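Local coordinates for metallo-beta-lactamase family protein (Staphylococcus aureus, PDB 3R2U) that binds an iron(III) ion and is probably a hydrolase, joining a metallo-beta-lactamase domain to a rhodanese-like domain, at residues Phe27-Asp32 against Ala38-Gly43; Asp54-Arg57 against Ser61-Arg64; Ser87-Val92 against Ala98-Ser103. All coordinates share one frame; numbering follows the deposited sequence.

Interaction 1: residues Phe27-Asp32 against Ala38-Gly43; sequences FKQFYD and ASYLIG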
loop_
_atom_site.group_PDB
_atom_site.type_symbol
_atom_site.label_atom_id
_atom_site.label_comp_id
_atom_site.label_asym_id
_atom_site.label_seq_id
_atom_site.Cartn_x
_atom_site.Cartn_y
_atom_site.Cartn_z
ATOM N N PHE A 27 1.577 -16.101 -21.069
ATOM C CA PHE A 27 2.926 -16.341 -20.579
ATOM C C PHE A 27 3.355 -15.145 -19.753
ATOM O O PHE A 27 3.259 -14.022 -20.213
ATOM C CB PHE A 27 3.882 -16.514 -21.760
ATOM C CG PHE A 27 5.325 -16.680 -21.373
ATOM C CD1 PHE A 27 6.080 -15.592 -20.934
ATOM C CD2 PHE A 27 5.946 -17.899 -21.515
ATOM C CE1 PHE A 27 7.421 -15.743 -20.600
ATOM C CE2 PHE A 27 7.271 -18.052 -21.186
ATOM C CZ PHE A 27 8.009 -16.959 -20.728
ATOM N N LYS A 28 3.835 -15.388 -18.537
ATOM C CA LYS A 28 4.352 -14.297 -17.715
ATOM C C LYS A 28 5.487 -14.777 -16.831
ATOM O O LYS A 28 5.392 -15.813 -16.200
ATOM C CB LYS A 28 3.287 -13.665 -16.826
ATOM C CG LYS A 28 3.895 -12.550 -16.004
ATOM C CD LYS A 28 2.906 -11.750 -15.263
ATOM C CE LYS A 28 3.580 -10.468 -14.742
ATOM N NZ LYS A 28 4.098 -9.642 -15.896
ATOM N N GLN A 29 6.546 -13.987 -16.800
ATOM C CA GLN A 29 7.691 -14.239 -15.963
ATOM C C GLN A 29 7.549 -13.478 -14.639
ATOM O O GLN A 29 7.031 -12.357 -14.611
ATOM C CB GLN A 29 8.957 -13.799 -16.700
ATOM C CG GLN A 29 10.282 -14.085 -15.990
ATOM C CD GLN A 29 10.892 -12.849 -15.341
ATOM O OE1 GLN A 29 10.187 -11.986 -14.795
ATOM N NE2 GLN A 29 12.213 -12.740 -15.433
ATOM N N PHE A 30 7.997 -14.101 -13.555
ATOM C CA PHE A 30 7.989 -13.492 -12.208
ATOM C C PHE A 30 9.421 -13.533 -11.733
ATOM O O PHE A 30 10.027 -14.603 -11.697
ATOM C CB PHE A 30 7.101 -14.288 -11.228
ATOM C CG PHE A 30 5.644 -14.351 -11.627
ATOM C CD1 PHE A 30 5.223 -15.202 -12.651
ATOM C CD2 PHE A 30 4.698 -13.583 -10.971
ATOM C CE1 PHE A 30 3.878 -15.249 -13.038
ATOM C CE2 PHE A 30 3.339 -13.651 -11.331
ATOM C CZ PHE A 30 2.939 -14.479 -12.368
ATOM N N TYR A 31 9.970 -12.386 -11.357
ATOM C CA TYR A 31 11.354 -12.330 -10.937
ATOM C C TYR A 31 11.451 -11.837 -9.525
ATOM O O TYR A 31 10.896 -10.795 -9.203
ATOM C CB TYR A 31 12.140 -11.372 -11.817
ATOM C CG TYR A 31 13.633 -11.580 -11.703
ATOM C CD1 TYR A 31 14.214 -12.720 -12.266
ATOM C CD2 TYR A 31 14.460 -10.662 -11.059
ATOM C CE1 TYR A 31 15.550 -12.952 -12.198
ATOM C CE2 TYR A 31 15.852 -10.888 -10.981
ATOM C CZ TYR A 31 16.373 -12.051 -11.568
ATOM O OH TYR A 31 17.704 -12.364 -11.544
ATOM N N ASP A 32 12.128 -12.584 -8.671
ATOM C CA ASP A 32 12.360 -12.094 -7.312
ATOM C C ASP A 32 13.749 -11.476 -7.295
ATOM O O ASP A 32 14.745 -12.154 -7.528
ATOM C CB ASP A 32 12.261 -13.179 -6.268
ATOM C CG ASP A 32 12.500 -12.627 -4.868
ATOM O OD1 ASP A 32 13.646 -12.207 -4.560
ATOM O OD2 ASP A 32 11.540 -12.586 -4.092
ATOM N N ALA A 38 13.856 -16.587 -11.414
ATOM C CA ALA A 38 12.768 -16.460 -12.355
ATOM C C ALA A 38 11.859 -17.679 -12.340
ATOM O O ALA A 38 12.327 -18.802 -12.471
ATOM C CB ALA A 38 13.300 -16.236 -13.774
ATOM N N SER A 39 10.566 -17.422 -12.167
ATOM C CA SER A 39 9.517 -18.419 -12.241
ATOM C C SER A 39 8.554 -17.919 -13.321
ATOM O O SER A 39 8.608 -16.745 -13.701
ATOM C CB SER A 39 8.826 -18.619 -10.900
ATOM O OG SER A 39 8.330 -17.427 -10.336
ATOM N N TYR A 40 7.663 -18.790 -13.787
ATOM C CA TYR A 40 6.791 -18.479 -14.909
ATOM C C TYR A 40 5.400 -19.042 -14.723
ATOM O O TYR A 40 5.209 -20.084 -14.078
ATOM C CB TYR A 40 7.391 -19.094 -16.200
ATOM C CG TYR A 40 8.813 -18.618 -16.516
ATOM C CD1 TYR A 40 9.928 -19.260 -15.967
ATOM C CD2 TYR A 40 9.038 -17.519 -17.343
ATOM C CE1 TYR A 40 11.243 -18.819 -16.235
ATOM C CE2 TYR A 40 10.341 -17.071 -17.616
ATOM C CZ TYR A 40 11.434 -17.733 -17.059
ATOM O OH TYR A 40 12.701 -17.290 -17.309
ATOM N N LEU A 41 4.431 -18.330 -15.280
ATOM C CA LEU A 41 3.058 -18.807 -15.353
ATOM C C LEU A 41 2.725 -18.855 -16.834
ATOM O O LEU A 41 2.953 -17.882 -17.554
ATOM C CB LEU A 41 2.077 -17.881 -14.613
ATOM C CG LEU A 41 0.591 -18.269 -14.587
ATOM C CD1 LEU A 41 0.392 -19.505 -13.762
ATOM C CD2 LEU A 41 -0.272 -17.143 -14.023
ATOM N N ILE A 42 2.274 -20.021 -17.297
ATOM C CA ILE A 42 1.776 -20.203 -18.655
ATOM C C ILE A 42 0.328 -20.658 -18.528
ATOM O O ILE A 42 -0.046 -21.349 -17.573
ATOM C CB ILE A 42 2.589 -21.219 -19.507
ATOM C CG1 ILE A 42 2.642 -22.594 -18.833
ATOM C CG2 ILE A 42 4.008 -20.648 -19.813
ATOM C CD1 ILE A 42 3.501 -23.623 -19.589
ATOM N N GLY A 43 -0.495 -20.237 -19.468
ATOM C CA GLY A 43 -1.886 -20.562 -19.417
ATOM C C GLY A 43 -2.501 -20.785 -20.766
ATOM O O GLY A 43 -2.166 -20.099 -21.741
HETATM O O HOH W 1 13.349 -14.747 -16.804
HETATM O O HOH W 2 10.177 -15.823 -9.071
#

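Interaction 2: residues Asp54-Arg57 against Ser61-Arg64; sequences DPIR and SYIR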
loop_
_atom_site.group_PDB
_atom_site.type_symbol
_atom_site.label_atom_id
_atom_site.label_comp_id
_atom_site.label_asym_id
_atom_site.label_seq_id
_atom_site.Cartn_x
_atom_site.Cartn_y
_atom_site.Cartn_z
ATOM N N ASP A 54 8.850 -23.508 -11.560
ATOM C CA ASP A 54 9.740 -23.126 -10.474
ATOM C C ASP A 54 9.091 -22.174 -9.450
ATOM O O ASP A 54 9.619 -21.122 -9.143
ATOM C CB ASP A 54 11.090 -22.591 -11.013
ATOM C CG ASP A 54 11.994 -23.712 -11.581
ATOM O OD1 ASP A 54 11.737 -24.903 -11.257
ATOM O OD2 ASP A 54 12.992 -23.397 -12.306
ATOM N N PRO A 55 7.955 -22.576 -8.879
ATOM C CA PRO A 55 7.303 -21.698 -7.931
ATOM C C PRO A 55 8.053 -21.466 -6.640
ATOM O O PRO A 55 8.716 -22.361 -6.140
ATOM C CB PRO A 55 6.024 -22.452 -7.591
ATOM C CG PRO A 55 6.370 -23.899 -7.833
ATOM C CD PRO A 55 7.228 -23.843 -9.043
ATOM N N ILE A 56 7.926 -20.242 -6.122
ATOM C CA ILE A 56 8.446 -19.882 -4.825
ATOM C C ILE A 56 7.362 -20.325 -3.823
ATOM O O ILE A 56 6.307 -20.816 -4.240
ATOM C CB ILE A 56 8.769 -18.377 -4.719
ATOM C CG1 ILE A 56 7.530 -17.502 -4.967
ATOM C CG2 ILE A 56 9.855 -18.022 -5.732
ATOM C CD1 ILE A 56 7.736 -16.035 -4.579
ATOM N N ARG A 57 7.615 -20.153 -2.525
ATOM C CA ARG A 57 6.674 -20.607 -1.485
ATOM C C ARG A 57 5.398 -19.781 -1.362
ATOM O O ARG A 57 4.339 -20.311 -1.003
ATOM C CB ARG A 57 7.352 -20.620 -0.112
ATOM C CG ARG A 57 8.286 -21.731 0.105
ATOM C CD ARG A 57 8.912 -21.594 1.472
ATOM N NE ARG A 57 8.078 -22.079 2.566
ATOM C CZ ARG A 57 8.210 -21.700 3.836
ATOM N NH1 ARG A 57 9.085 -20.743 4.175
ATOM N NH2 ARG A 57 7.452 -22.250 4.769
ATOM N N SER A 61 1.271 -14.107 -5.948
ATOM C CA SER A 61 1.475 -13.404 -7.207
ATOM C C SER A 61 0.960 -14.206 -8.381
ATOM O O SER A 61 0.276 -13.664 -9.248
ATOM C CB SER A 61 2.946 -13.049 -7.415
ATOM O OG SER A 61 3.299 -11.919 -6.644
ATOM N N TYR A 62 1.261 -15.500 -8.403
ATOM C CA TYR A 62 0.800 -16.348 -9.486
ATOM C C TYR A 62 -0.735 -16.387 -9.479
ATOM O O TYR A 62 -1.382 -16.255 -10.524
ATOM C CB TYR A 62 1.344 -17.772 -9.366
ATOM C CG TYR A 62 2.822 -17.887 -9.087
ATOM C CD1 TYR A 62 3.771 -17.467 -10.017
ATOM C CD2 TYR A 62 3.275 -18.480 -7.910
ATOM C CE1 TYR A 62 5.119 -17.598 -9.765
ATOM C CE2 TYR A 62 4.608 -18.614 -7.643
ATOM C CZ TYR A 62 5.537 -18.194 -8.571
ATOM O OH TYR A 62 6.867 -18.332 -8.285
ATOM N N ILE A 63 -1.301 -16.562 -8.286
ATOM C CA ILE A 63 -2.749 -16.621 -8.098
ATOM C C ILE A 63 -3.456 -15.344 -8.585
ATOM O O ILE A 63 -4.444 -15.435 -9.313
ATOM C CB ILE A 63 -3.110 -16.894 -6.609
ATOM C CG1 ILE A 63 -2.712 -18.324 -6.230
ATOM C CG2 ILE A 63 -4.597 -16.659 -6.358
ATOM C CD1 ILE A 63 -2.794 -18.628 -4.737
ATOM N N ARG A 64 -2.928 -14.181 -8.199
ATOM C CA ARG A 64 -3.501 -12.891 -8.593
ATOM C C ARG A 64 -3.507 -12.728 -10.114
ATOM O O ARG A 64 -4.525 -12.365 -10.694
ATOM C CB ARG A 64 -2.759 -11.720 -7.915
ATOM C CG ARG A 64 -3.168 -11.528 -6.459
ATOM C CD ARG A 64 -2.408 -10.399 -5.722
ATOM N NE ARG A 64 -1.221 -10.876 -4.993
ATOM C CZ ARG A 64 0.059 -10.624 -5.297
ATOM N NH1 ARG A 64 1.027 -11.134 -4.527
ATOM N NH2 ARG A 64 0.386 -9.860 -6.335
#

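Interaction 3: residues Ser87-Val92 against Ala98-Ser103; sequences SGIRDV and ANIYVS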
loop_
_atom_site.group_PDB
_atom_site.type_symbol
_atom_site.label_atom_id
_atom_site.label_comp_id
_atom_site.label_asym_id
_atom_site.label_seq_id
_atom_site.Cartn_x
_atom_site.Cartn_y
_atom_site.Cartn_z
ATOM N N SER A 87 11.537 -24.183 -2.584
ATOM C CA SER A 87 10.497 -24.518 -3.547
ATOM C C SER A 87 9.088 -24.455 -2.982
ATOM O O SER A 87 8.823 -24.953 -1.888
ATOM C CB SER A 87 10.706 -25.943 -4.038
ATOM O OG SER A 87 9.606 -26.378 -4.821
ATOM N N GLY A 88 8.174 -23.886 -3.760
ATOM C CA GLY A 88 6.762 -23.891 -3.386
ATOM C C GLY A 88 5.991 -25.054 -4.030
ATOM O O GLY A 88 4.778 -25.130 -3.911
ATOM N N ILE A 89 6.690 -26.013 -4.647
ATOM C CA ILE A 89 5.995 -27.068 -5.404
ATOM C C ILE A 89 5.085 -27.950 -4.544
ATOM O O ILE A 89 3.989 -28.307 -4.983
ATOM C CB ILE A 89 6.958 -27.936 -6.279
ATOM C CG1 ILE A 89 6.189 -28.668 -7.390
ATOM C CG2 ILE A 89 7.721 -28.949 -5.439
ATOM C CD1 ILE A 89 6.162 -27.979 -8.677
ATOM N N ARG A 90 5.530 -28.313 -3.345
ATOM C CA ARG A 90 4.702 -29.106 -2.457
ATOM C C ARG A 90 3.496 -28.277 -1.988
ATOM O O ARG A 90 2.398 -28.804 -1.834
ATOM C CB ARG A 90 5.513 -29.624 -1.268
ATOM C CG ARG A 90 6.570 -30.691 -1.641
ATOM C CD ARG A 90 7.338 -31.117 -0.406
ATOM N NE ARG A 90 8.438 -32.036 -0.698
ATOM C CZ ARG A 90 9.626 -31.673 -1.181
ATOM N NH1 ARG A 90 10.555 -32.590 -1.393
ATOM N NH2 ARG A 90 9.887 -30.403 -1.466
ATOM N N ASP A 91 3.705 -26.981 -1.770
ATOM C CA ASP A 91 2.612 -26.080 -1.362
ATOM C C ASP A 91 1.555 -26.035 -2.467
ATOM O O ASP A 91 0.346 -25.990 -2.183
ATOM C CB ASP A 91 3.113 -24.648 -1.074
ATOM C CG ASP A 91 3.851 -24.522 0.260
ATOM O OD1 ASP A 91 4.830 -25.279 0.517
ATOM O OD2 ASP A 91 3.448 -23.612 1.050
ATOM N N VAL A 92 2.005 -26.041 -3.724
ATOM C CA VAL A 92 1.068 -26.023 -4.852
ATOM C C VAL A 92 0.169 -27.272 -4.847
ATOM O O VAL A 92 -1.044 -27.171 -4.966
ATOM C CB VAL A 92 1.789 -25.910 -6.206
ATOM C CG1 VAL A 92 0.814 -26.178 -7.364
ATOM C CG2 VAL A 92 2.432 -24.553 -6.326
ATOM N N ALA A 98 -3.221 -29.134 -7.139
ATOM C CA ALA A 98 -2.763 -29.148 -8.520
ATOM C C ALA A 98 -1.897 -30.374 -8.793
ATOM O O ALA A 98 -1.359 -31.007 -7.864
ATOM C CB ALA A 98 -1.965 -27.878 -8.811
ATOM N N ASN A 99 -1.799 -30.738 -10.066
ATOM C CA ASN A 99 -0.882 -31.790 -10.476
ATOM C C ASN A 99 0.511 -31.184 -10.474
ATOM O O ASN A 99 0.690 -30.081 -10.979
ATOM C CB ASN A 99 -1.226 -32.292 -11.867
ATOM C CG ASN A 99 -2.494 -33.122 -11.880
ATOM O OD1 ASN A 99 -3.445 -32.800 -12.558
ATOM N ND2 ASN A 99 -2.518 -34.158 -11.090
ATOM N N ILE A 100 1.481 -31.865 -9.872
ATOM C CA ILE A 100 2.849 -31.372 -9.879
ATOM C C ILE A 100 3.772 -32.350 -10.577
ATOM O O ILE A 100 3.568 -33.557 -10.534
ATOM C CB ILE A 100 3.359 -30.978 -8.481
ATOM C CG1 ILE A 100 3.381 -32.183 -7.534
ATOM C CG2 ILE A 100 2.459 -29.852 -7.916
ATOM C CD1 ILE A 100 4.200 -31.919 -6.266
ATOM N N TYR A 101 4.772 -31.790 -11.249
ATOM C CA TYR A 101 5.709 -32.534 -12.074
ATOM C C TYR A 101 7.113 -32.180 -11.652
ATOM O O TYR A 101 7.496 -31.006 -11.661
ATOM C CB TYR A 101 5.484 -32.176 -13.558
ATOM C CG TYR A 101 4.051 -32.448 -13.982
ATOM C CD1 TYR A 101 3.039 -31.543 -13.667
ATOM C CD2 TYR A 101 3.703 -33.610 -14.657
ATOM C CE1 TYR A 101 1.739 -31.778 -14.012
ATOM C CE2 TYR A 101 2.380 -33.864 -15.011
ATOM C CZ TYR A 101 1.407 -32.937 -14.686
ATOM O OH TYR A 101 0.084 -33.143 -15.010
ATOM N N VAL A 102 7.859 -33.192 -11.220
ATOM C CA VAL A 102 9.231 -33.005 -10.822
ATOM C C VAL A 102 10.049 -34.122 -11.473
ATOM O O VAL A 102 9.510 -35.139 -11.905
ATOM C CB VAL A 102 9.408 -33.033 -9.293
ATOM C CG1 VAL A 102 8.551 -31.949 -8.622
ATOM C CG2 VAL A 102 9.107 -34.411 -8.739
ATOM N N SER A 103 11.351 -33.924 -11.550
ATOM C CA SER A 103 12.205 -34.901 -12.169
ATOM C C SER A 103 12.298 -36.260 -11.465
ATOM O O SER A 103 12.534 -36.349 -10.250
ATOM C CB SER A 103 13.620 -34.331 -12.328
ATOM O OG SER A 103 14.499 -35.305 -12.914
#

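Interaction 1: residues Phe27-Asp32 against Ala38-Gly43
Gln29 meets Tyr40 through its aliphatic part, CG lying 3.4 Å from CE2 of the ring. With CG anti to the backbone N (chi1 -176°) and a bend at chi2, the amide is carried to the hydroxyl end of Tyr40, its plane 67° from the ring's. There a water accepts from Gln29 NE2 at 2.7 Å and donates to Tyr40 OH, which also bonds to Pro217 O. Phe27 runs alongside Tyr40 and points the same way, its CZ 3.6 Å from Tyr40 CD2 and the rings inclined at 51°. At the end of this face the small Ala38 CB fits the edge of the Tyr31 ring. On the other face Phe30 sets CE1 3.6 Å from Leu41 CB, while Ser39 O lies in the plane of its ring. Four backbone hydrogen bonds join Lys28 to Leu41 and Phe30 to Ser39, Phe30 N to Ser39 O measuring 2.7 Å. The strands form an antiparallel beta hairpin, and strand 49-53 continues the sheet beyond 38-43. The rings of Phe27 and Tyr40 suit the face that meets Phe166 of strand 164-168, in the second sheet; Phe30 and Leu41 suit the other, where helix 60-69 packs and Val65 touches both.

Interaction 2: residues Asp54-Arg57 against Ser61-Arg64
Tyr62 OH accepts the backbone N-H of Ile56 at 3.1 Å in a fairly straight bond, 161° at the hydrogen. It is also hydrogen-bonded to Ser39 OG of the hairpin. The amide comes in at the edge of the ring, near its plane. Two partners on one buried hydroxyl satisfy it and should fix where the ring ends. Tyrosine suits the place because it spans the gap from helix to loop and still finishes in a polar atom; CG anti to its carbonyl carbon (chi1 -47°) sends it across from the first turn of the helix. Ile56 lays its side chain alongside the same hydroxyl, CG1 at 3.5 Å from Tyr62 OH. Pro55 has no N-H to offer but stiffens the loop, and its CB lies 4.1 Å from Tyr62 CE2. The Asp54 side chain leaves the backbone on the side away from the helix, and OD1 takes hydrogen bonds from Thr79 N and His82 NE2, residues on either side of the iron ligand His80 in the sequence. This side chain is about 8 Å from the ion. The whole is the entry to a beta-alpha-beta crossover, from strand 49-53 through helix 60-69 to the parallel strand 72-77, as in the alpha-beta/beta-alpha sandwich of metallo-beta-lactamases.

Interaction 3: residues Ser87-Val92 against Ala98-Ser103
The first turn of helix 89-96 lies over strand 99-103, with CA of Ile89 7.0 Å from CA of Ile100 and CA of Val92 6.2 Å from CA of Ala98. This is the second half of a beta-alpha-beta unit: strand 72-77, the helix, then strand 99-103 parallel to the first. Packing between the two segments is apolar. Ile89 swings CG1 opposite its backbone N (chi1 -160°) and extends that branch over the strand, where CG1 lies 3.8 Å from Ile100 CB and 4.2 Å from Val102 CG1. Ile100 answers with its CG2 methyl, which comes to 3.7 Å from Ile89 O, so the beta-branched residue packs against the helix backbone as well as a side chain. One turn further along the helix, the side chains of Val92 and Ile100 run antiparallel as they pass. Val92 CG1 lies 3.6 Å from Ala98 CB and 4.1 Å from Ile100 CG2; the small Ala98, just before the strand, suits the closer of the two backbone approaches. Branched aliphatic residues suit this buried interface, being compact and rather stiff. Ile89 and Val92 also touch Ala76 of the neighbouring strand 72-77, so the helix straddles both strands. On the far face of the sheet Tyr101 points away from the helix and stacks on His120. At the start of the helix Gly88 takes the N-cap position, its O accepting from Val92 N. Just ahead of it Ser87 makes an ST turn, its OG accepting from Ile89 N at 2.9 Å and also hydrogen-bonding to Glu78 OE1.

How the interactions relate
The three contacts follow one another along the chain and belong to one six-stranded mixed sheet with the helices packed on it. Interaction 1 lies at the hairpin end, where strand 25-32 is outermost within the chain; interaction 2 joins the loop after strand 49-53 to helix 60-69, and interaction 3 sets helix 89-96 on strand 99-103. Interactions 1 and 2 have centres 8 Å apart and touch, the Phe30 ring packing against Tyr62 and Ser61. Interactions 2 and 3, centres 11 Å apart, are tied by Pro55 O and Gly88 N, probably hydrogen-bonded at 2.9 Å. Interactions 1 and 3, centres 15 Å apart, share only the sheet. Interaction 2 thus connects the hairpin to the start of helix 89-96, near the iron site.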